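Local coordinates for putative aminomethyltransferase (Leptospirillum rubarum, PDB 3TTG), which is a putative aminomethyltransferase, related in sequence to the folate-binding T-protein of the glycine cleavage system, and probably binds a folate cofactor, at residues 47-52 / 129-134; 74-79 / 91-96. All coordinates share one frame; numbering follows the deposited sequence.

Overall arrangement
Interactions 1 and 2 lie in one five-stranded antiparallel sheet of the family's folate-binding region, their centres about 14 Å apart and their nearest atoms about 6 Å apart, without touching. Interaction 1 pairs strand 48-51 with the outermost strand 127-130, and interaction 2 pairs 87-96 with the other outermost strand, 75-81; between them runs strand 99-103. The second is a local hairpin nested within the long loop closed by the first. Their chemistry follows their place: 47-52/129-134 is partly buried and leans on backbone bonds, serine and carboxylate, whereas 74-79/91-96, buried and nearer the chain's centre, adds a tyrosine-tryptophan-leucine cluster.

Interaction 1 of 2, residues 47-52 / 129-134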
ATOM      1  N   SER A  47      14.347   2.649  -4.469  1.00 30.00           N
ATOM      2  CA  SER A  47      14.254   3.075  -5.879  1.00 29.39           C
ATOM      3  C   SER A  47      15.084   2.160  -6.696  1.00 30.44           C
ATOM      4  O   SER A  47      16.290   2.367  -6.764  1.00 31.13           O
ATOM      5  CB  SER A  47      14.784   4.517  -6.013  1.00 29.79           C
ATOM      6  OG  SER A  47      13.817   5.431  -5.571  1.00 40.82           O
ATOM      7  N   ILE A  48      14.487   1.130  -7.290  1.00 26.91           N
ATOM      8  CA  ILE A  48      15.244   0.111  -8.023  1.00 26.38           C
ATOM      9  C   ILE A  48      15.005   0.239  -9.481  1.00 33.04           C
ATOM     10  O   ILE A  48      13.853   0.253  -9.919  1.00 30.89           O
ATOM     11  CB  ILE A  48      14.838  -1.312  -7.562  1.00 29.12           C
ATOM     12  CG1 ILE A  48      14.894  -1.499  -6.047  1.00 29.71           C
ATOM     13  CG2 ILE A  48      15.680  -2.380  -8.284  1.00 31.61           C
ATOM     14  CD1 ILE A  48      16.330  -1.189  -5.399  1.00 33.50           C
ATOM     15  N   PHE A  49      16.069   0.302 -10.264  1.00 32.31           N
ATOM     16  CA  PHE A  49      15.892   0.431 -11.724  1.00 32.16           C
ATOM     17  C   PHE A  49      16.365  -0.806 -12.436  1.00 35.39           C
ATOM     18  O   PHE A  49      17.348  -1.436 -12.024  1.00 35.61           O
ATOM     19  CB  PHE A  49      16.607   1.675 -12.243  1.00 35.61           C
ATOM     20  CG  PHE A  49      15.889   2.934 -11.772  1.00 40.16           C
ATOM     21  CD1 PHE A  49      14.891   3.512 -12.542  1.00 45.79           C
ATOM     22  CD2 PHE A  49      16.027   3.380 -10.469  1.00 43.97           C
ATOM     23  CE1 PHE A  49      14.202   4.640 -12.088  1.00 49.11           C
ATOM     24  CE2 PHE A  49      15.330   4.507 -10.013  1.00 47.95           C
ATOM     25  CZ  PHE A  49      14.406   5.108 -10.810  1.00 46.68           C
ATOM     26  N   VAL A  50      15.647  -1.174 -13.505  1.00 30.71           N
ATOM     27  CA  VAL A  50      15.993  -2.315 -14.334  1.00 30.53           C
ATOM     28  C   VAL A  50      16.160  -1.835 -15.786  1.00 34.48           C
ATOM     29  O   VAL A  50      15.233  -1.288 -16.398  1.00 33.52           O
ATOM     30  CB  VAL A  50      14.998  -3.476 -14.236  1.00 35.34           C
ATOM     31  CG1 VAL A  50      15.533  -4.703 -14.991  1.00 36.14           C
ATOM     32  CG2 VAL A  50      14.719  -3.815 -12.779  1.00 35.70           C
ATOM     33  N   GLU A  51      17.322  -2.099 -16.343  1.00 34.29           N
ATOM     34  CA  GLU A  51      17.640  -1.742 -17.714  1.00 36.23           C
ATOM     35  C   GLU A  51      18.101  -2.936 -18.482  1.00 39.06           C
ATOM     36  O   GLU A  51      18.338  -4.004 -17.899  1.00 35.19           O
ATOM     37  CB  GLU A  51      18.717  -0.653 -17.688  1.00 40.18           C
ATOM     38  CG  GLU A  51      20.119  -1.133 -17.393  1.00 54.47           C
ATOM     39  CD  GLU A  51      21.145  -0.018 -17.220  1.00 83.04           C
ATOM     40  OE1 GLU A  51      22.321  -0.249 -17.588  1.00 76.16           O
ATOM     41  OE2 GLU A  51      20.780   1.081 -16.735  1.00 72.63           O
ATOM     42  N   GLY A  52      18.146  -2.784 -19.794  1.00 37.96           N
ATOM     43  CA  GLY A  52      18.636  -3.820 -20.695  1.00 37.83           C
ATOM     44  C   GLY A  52      17.595  -4.244 -21.699  1.00 42.47           C
ATOM     45  O   GLY A  52      16.401  -4.012 -21.522  1.00 40.18           O
ATOM     46  N   THR A 129      19.905  -1.787 -10.776  1.00 37.73           N
ATOM     47  CA  THR A 129      20.632  -0.695 -10.076  1.00 37.87           C
ATOM     48  C   THR A 129      19.793  -0.168  -8.949  1.00 37.72           C
ATOM     49  O   THR A 129      18.623   0.118  -9.146  1.00 34.63           O
ATOM     50  CB  THR A 129      20.989   0.455 -11.018  1.00 47.39           C
ATOM     51  OG1 THR A 129      21.703  -0.092 -12.141  1.00 51.26           O
ATOM     52  CG2 THR A 129      21.853   1.539 -10.321  1.00 51.82           C
ATOM     53  N   ASP A 130      20.382  -0.065  -7.767  1.00 33.60           N
ATOM     54  CA  ASP A 130      19.727   0.468  -6.610  1.00 34.11           C
ATOM     55  C   ASP A 130      20.102   1.977  -6.482  1.00 37.99           C
ATOM     56  O   ASP A 130      21.259   2.323  -6.197  1.00 37.25           O
ATOM     57  CB  ASP A 130      20.166  -0.371  -5.400  1.00 37.63           C
ATOM     58  CG  ASP A 130      19.495   0.041  -4.121  1.00 46.76           C
ATOM     59  OD1 ASP A 130      18.823   1.112  -4.113  1.00 41.37           O
ATOM     60  OD2 ASP A 130      19.684  -0.659  -3.115  1.00 49.66           O
HETATM   61  N   MSE A 131      19.129   2.855  -6.734  1.00 33.32           N
HETATM   62  CA  MSE A 131      19.328   4.304  -6.710  1.00 34.56           C
HETATM   63  C   MSE A 131      18.738   4.945  -5.450  1.00 33.62           C
HETATM   64  O   MSE A 131      18.569   6.149  -5.385  1.00 30.42           O
HETATM   65  CB  MSE A 131      18.622   4.874  -7.919  1.00 39.20           C
HETATM   66  CG  MSE A 131      19.106   4.256  -9.232  1.00 49.95           C
HETATM   67 SE   MSE A 131      20.648   5.119  -9.780  0.68 62.13          SE
HETATM   68  CE  MSE A 131      19.671   6.513 -10.696  1.00 57.75           C
ATOM     69  N   SER A 132      18.456   4.147  -4.446  1.00 29.95           N
ATOM     70  CA  SER A 132      17.745   4.608  -3.273  1.00 30.07           C
ATOM     71  C   SER A 132      18.416   5.719  -2.508  1.00 33.41           C
ATOM     72  O   SER A 132      17.727   6.539  -1.947  1.00 31.96           O
ATOM     73  CB  SER A 132      17.515   3.443  -2.317  1.00 33.16           C
ATOM     74  OG  SER A 132      16.747   2.466  -2.964  1.00 37.24           O
ATOM     75  N   ASP A 133      19.749   5.744  -2.439  1.00 34.01           N
ATOM     76  CA  ASP A 133      20.414   6.816  -1.691  1.00 35.11           C
ATOM     77  C   ASP A 133      20.369   8.165  -2.450  1.00 38.98           C
ATOM     78  O   ASP A 133      20.700   9.187  -1.854  1.00 39.17           O
ATOM     79  CB  ASP A 133      21.865   6.421  -1.369  1.00 38.14           C
ATOM     80  CG  ASP A 133      21.969   5.171  -0.508  1.00 44.72           C
ATOM     81  OD1 ASP A 133      21.117   4.987   0.367  1.00 40.36           O
ATOM     82  OD2 ASP A 133      22.815   4.322  -0.808  1.00 55.59           O
ATOM     83  N   HIS A 134      19.916   8.198  -3.723  1.00 32.39           N
ATOM     84  CA  HIS A 134      19.872   9.463  -4.486  1.00 33.47           C
ATOM     85  C   HIS A 134      18.627  10.299  -4.165  1.00 37.53           C
ATOM     86  O   HIS A 134      18.598  11.471  -4.536  1.00 34.89           O
ATOM     87  CB  HIS A 134      19.882   9.173  -6.017  1.00 34.73           C
ATOM     88  CG  HIS A 134      21.112   8.448  -6.469  1.00 39.49           C
ATOM     89  ND1 HIS A 134      21.477   8.416  -7.807  1.00 43.09           N
ATOM     90  CD2 HIS A 134      22.109   7.891  -5.738  1.00 43.32           C
ATOM     91  CE1 HIS A 134      22.637   7.769  -7.847  1.00 43.12           C
ATOM     92  NE2 HIS A 134      23.054   7.440  -6.624  1.00 43.19           N
TER
HETATM   93  O   HOH W   1      19.878  -0.543 -14.041  1.00 50.23           O
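F49 and T129 form an antiparallel hydrogen-bonded pair: F49 N gives T129 O an almost straight bond of 2.8 Å (177° at the hydrogen), and T129 N returns one to F49 O. Beyond the non-hydrogen-bonded pair I48 and D130, M131 N donates to S47 O. S47 N, by contrast, donates to a side chain, S132 OG, at 2.8 Å.

That hydroxyl is doubly engaged, since S132 OG also donates to D130 OD1 at 2.7 Å. The same carboxylate oxygen accepts S132 N in an Asx turn, so two bonds grip it where the strand gives way to a 3-10 segment.

Van der Waals contacts lie on both faces of the pairing. On one, the I48 CD1 methyl rests 3.6 Å from the carboxylate carbon D130 CG. On the other, M131, a selenomethionine, holds CG beside its backbone N (chi1 -56°), which brings that carbon within 3.4 Å of F49 CD2 in an apolar contact, the two side chains crossing at about a right angle.

R109, at the start of helix 109-118, forms a salt bridge with D130 OD2, and I48 packs on F112 and V113 of that helix. Strand 99-103 pairs with the other edge of 48-51, and 127-130 is the outermost strand of the sheet within the chain.

Interaction 2 of 2, residues 74-79 / 91-96; sequences SLSYSF and AWCGNF
Y77 turns its CG anti to the backbone N (chi1 -171°), while W92 carries its indole beside its own N (chi1 -64°), and the two rings thereby meet across neighbouring strands. Y77 CD1 lies over one face of the W92 indole, 3.4 Å above its plane and displaced toward the rim; its approach to W92 CH2 is 3.6 Å. The planes are inclined at 49°, so the rings meet obliquely. Further along the indole, L75 lays CD2 3.6 Å from W92 CE3, so that a methyl and a phenol ring share the six-membered part of the tryptophan. The outer surroundings of this aromatic cluster include F178, which meets Y77 edge-to-face, H174, whose ring meets that of W92, and D90, to which the phenol oxygen Y77 OH is hydrogen-bonded.

These residues belong to a beta hairpin, strands 75-81 and 87-96, at one border of the five-stranded antiparallel sheet in the folate-binding region. Two hydrogen-bonded pairs, S76 with C93 and S78 with A91, bracket the non-hydrogen-bonded pair Y77 and W92. In the first, C93 N reaches S76 O at 2.8 Å; in the second, A91 N reaches S78 O over the same length.

The opposite face, with S76, S78, A91 and C93, has smaller side chains and more polar chemistry. C93 CB sits 3.5 Å from S76 OG, and in one of its two conformers C93 SG lies 3.9 Å from S78 CB. Q70 is hydrogen-bonded to S76 OG through OE1, and through NE2 to the backbone oxygens S74 O and C93 O. S78 OG donates to F79 O. Near S74, one water lies between S74 O and N95 N, accepting the N-H of N95 at 2.7 Å.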
ATOM      1  N   SER A  74       2.501   5.749 -17.082  1.00 43.24           N
ATOM      2  CA  SER A  74       1.582   5.088 -16.202  1.00 41.26           C
ATOM      3  C   SER A  74       2.313   4.448 -15.043  1.00 39.31           C
ATOM      4  O   SER A  74       3.503   4.059 -15.119  1.00 38.71           O
ATOM      5  CB  SER A  74       0.764   4.042 -16.959  1.00 49.63           C
ATOM      6  OG  SER A  74      -0.542   3.937 -16.396  1.00 67.45           O
ATOM      7  N   LEU A  75       1.553   4.264 -13.965  1.00 32.40           N
ATOM      8  CA  LEU A  75       2.021   3.555 -12.810  1.00 32.25           C
ATOM      9  C   LEU A  75       1.170   2.298 -12.653  1.00 35.20           C
ATOM     10  O   LEU A  75      -0.038   2.376 -12.807  1.00 34.02           O
ATOM     11  CB  LEU A  75       1.875   4.426 -11.584  1.00 32.26           C
ATOM     12  CG  LEU A  75       2.562   3.947 -10.324  1.00 35.38           C
ATOM     13  CD1 LEU A  75       4.001   4.180 -10.397  1.00 35.22           C
ATOM     14  CD2 LEU A  75       2.005   4.690  -9.143  1.00 36.85           C
ATOM     15  N   SER A  76       1.765   1.196 -12.261  1.00 29.31           N
ATOM     16  CA  SER A  76       0.982  -0.008 -11.959  1.00 30.06           C
ATOM     17  C   SER A  76       1.442  -0.601 -10.641  1.00 29.69           C
ATOM     18  O   SER A  76       2.516  -0.248 -10.140  1.00 29.47           O
ATOM     19  CB  SER A  76       1.132  -1.012 -13.092  1.00 34.82           C
ATOM     20  OG  SER A  76       2.442  -1.503 -12.970  1.00 47.32           O
ATOM     21  N   TYR A  77       0.529  -1.291  -9.966  1.00 25.78           N
ATOM     22  CA  TYR A  77       0.803  -2.000  -8.758  1.00 26.76           C
ATOM     23  C   TYR A  77       1.052  -3.459  -9.131  1.00 27.87           C
ATOM     24  O   TYR A  77       0.388  -3.994 -10.032  1.00 24.80           O
ATOM     25  CB  TYR A  77      -0.392  -1.919  -7.858  1.00 27.71           C
ATOM     26  CG  TYR A  77      -0.151  -2.444  -6.480  1.00 26.35           C
ATOM     27  CD1 TYR A  77       0.718  -1.805  -5.621  1.00 26.56           C
ATOM     28  CD2 TYR A  77      -0.899  -3.497  -5.983  1.00 27.35           C
ATOM     29  CE1 TYR A  77       0.869  -2.220  -4.312  1.00 27.86           C
ATOM     30  CE2 TYR A  77      -0.752  -3.929  -4.678  1.00 28.49           C
ATOM     31  CZ  TYR A  77       0.152  -3.308  -3.848  1.00 31.16           C
ATOM     32  OH  TYR A  77       0.259  -3.746  -2.553  1.00 33.23           O
ATOM     33  N   SER A  78       1.970  -4.070  -8.472  1.00 23.61           N
ATOM     34  CA  SER A  78       2.233  -5.503  -8.665  1.00 23.48           C
ATOM     35  C   SER A  78       2.637  -6.170  -7.395  1.00 30.37           C
ATOM     36  O   SER A  78       3.251  -5.553  -6.522  1.00 30.57           O
ATOM     37  CB  SER A  78       3.371  -5.713  -9.662  1.00 29.24           C
ATOM     38  OG  SER A  78       3.477  -7.076 -10.067  1.00 29.98           O
ATOM     39  N   PHE A  79       2.404  -7.474  -7.351  1.00 28.11           N
ATOM     40  CA  PHE A  79       3.001  -8.367  -6.399  1.00 26.36           C
ATOM     41  C   PHE A  79       4.153  -9.122  -7.048  1.00 30.16           C
ATOM     42  O   PHE A  79       4.247  -9.249  -8.270  1.00 27.55           O
ATOM     43  CB  PHE A  79       1.977  -9.389  -5.858  1.00 27.62           C
ATOM     44  CG  PHE A  79       0.942  -8.771  -5.001  1.00 28.09           C
ATOM     45  CD1 PHE A  79       1.253  -8.312  -3.729  1.00 30.21           C
ATOM     46  CD2 PHE A  79      -0.342  -8.567  -5.478  1.00 28.91           C
ATOM     47  CE1 PHE A  79       0.297  -7.674  -2.959  1.00 29.67           C
ATOM     48  CE2 PHE A  79      -1.284  -7.901  -4.711  1.00 28.62           C
ATOM     49  CZ  PHE A  79      -0.981  -7.513  -3.444  1.00 26.08           C
ATOM     50  N   ALA A  91       5.134  -3.878  -5.202  1.00 29.23           N
ATOM     51  CA  ALA A  91       5.914  -2.767  -5.762  1.00 29.85           C
ATOM     52  C   ALA A  91       5.032  -1.851  -6.606  1.00 31.31           C
ATOM     53  O   ALA A  91       4.142  -2.337  -7.302  1.00 29.00           O
ATOM     54  CB  ALA A  91       7.062  -3.301  -6.623  1.00 31.91           C
ATOM     55  N   TRP A  92       5.393  -0.585  -6.675  1.00 29.72           N
ATOM     56  CA  TRP A  92       4.886   0.368  -7.646  1.00 27.98           C
ATOM     57  C   TRP A  92       5.844   0.270  -8.800  1.00 31.15           C
ATOM     58  O   TRP A  92       7.075   0.228  -8.580  1.00 30.07           O
ATOM     59  CB  TRP A  92       4.767   1.792  -7.087  1.00 25.84           C
ATOM     60  CG  TRP A  92       3.777   1.882  -5.985  1.00 26.23           C
ATOM     61  CD1 TRP A  92       4.034   1.943  -4.651  1.00 28.66           C
ATOM     62  CD2 TRP A  92       2.353   1.706  -6.112  1.00 26.36           C
ATOM     63  NE1 TRP A  92       2.862   1.839  -3.936  1.00 27.53           N
ATOM     64  CE2 TRP A  92       1.812   1.732  -4.809  1.00 29.80           C
ATOM     65  CE3 TRP A  92       1.477   1.649  -7.208  1.00 28.04           C
ATOM     66  CZ2 TRP A  92       0.436   1.661  -4.566  1.00 31.31           C
ATOM     67  CZ3 TRP A  92       0.110   1.508  -6.965  1.00 30.16           C
ATOM     68  CH2 TRP A  92      -0.401   1.564  -5.652  1.00 30.78           C
ATOM     69  N   CYS A  93       5.312   0.221 -10.021  0.60 26.57           N
ATOM     70  CA  CYS A  93       6.085   0.010 -11.238  0.60 27.32           C
ATOM     71  C   CYS A  93       5.820   1.130 -12.240  0.60 34.22           C
ATOM     72  O   CYS A  93       4.669   1.364 -12.615  0.60 31.60           O
ATOM     73  CB  CYS A  93       5.768  -1.354 -11.856  0.60 27.15           C
ATOM     74  SG  CYS A  93       5.671  -2.730 -10.676  0.60 30.02           S
ATOM     75  N   GLY A  94       6.895   1.742 -12.720  1.00 32.92           N
ATOM     76  CA  GLY A  94       6.854   2.796 -13.720  1.00 34.61           C
ATOM     77  C   GLY A  94       7.835   2.563 -14.845  1.00 42.02           C
ATOM     78  O   GLY A  94       8.767   1.797 -14.697  1.00 36.96           O
ATOM     79  N   ASN A  95       7.666   3.247 -15.962  1.00 50.34           N
ATOM     80  CA  ASN A  95       8.581   3.200 -17.113  1.00 54.85           C
ATOM     81  C   ASN A  95       9.128   4.580 -17.389  1.00 66.51           C
ATOM     82  O   ASN A  95       8.362   5.538 -17.388  1.00 68.84           O
ATOM     83  CB  ASN A  95       7.862   2.721 -18.376  1.00 63.30           C
ATOM     84  CG  ASN A  95       7.149   1.417 -18.222  1.00 95.93           C
ATOM     85  OD1 ASN A  95       7.668   0.355 -18.572  1.00 97.04           O
ATOM     86  ND2 ASN A  95       5.942   1.470 -17.696  1.00 90.75           N
ATOM     87  N   PHE A  96      10.408   4.694 -17.698  1.00 66.84           N
ATOM     88  CA  PHE A  96      10.980   5.976 -18.078  1.00 69.04           C
ATOM     89  C   PHE A  96      12.138   5.702 -18.948  1.00 72.48           C
ATOM     90  O   PHE A  96      12.983   4.898 -18.556  1.00 71.62           O
ATOM     91  CB  PHE A  96      11.381   6.838 -16.867  1.00 71.63           C
ATOM     92  CG  PHE A  96      11.483   8.291 -17.269  1.00 75.42           C
ATOM     93  CD1 PHE A  96      10.345   9.082 -17.360  1.00 79.23           C
ATOM     94  CD2 PHE A  96      12.688   8.826 -17.687  1.00 78.42           C
ATOM     95  CE1 PHE A  96      10.419  10.388 -17.834  1.00 80.99           C
ATOM     96  CE2 PHE A  96      12.762  10.140 -18.150  1.00 82.37           C
ATOM     97  CZ  PHE A  96      11.630  10.910 -18.219  1.00 80.47           C
TER
HETATM   98  O   HOH W   2       5.602   4.889 -16.639  1.00 46.82           O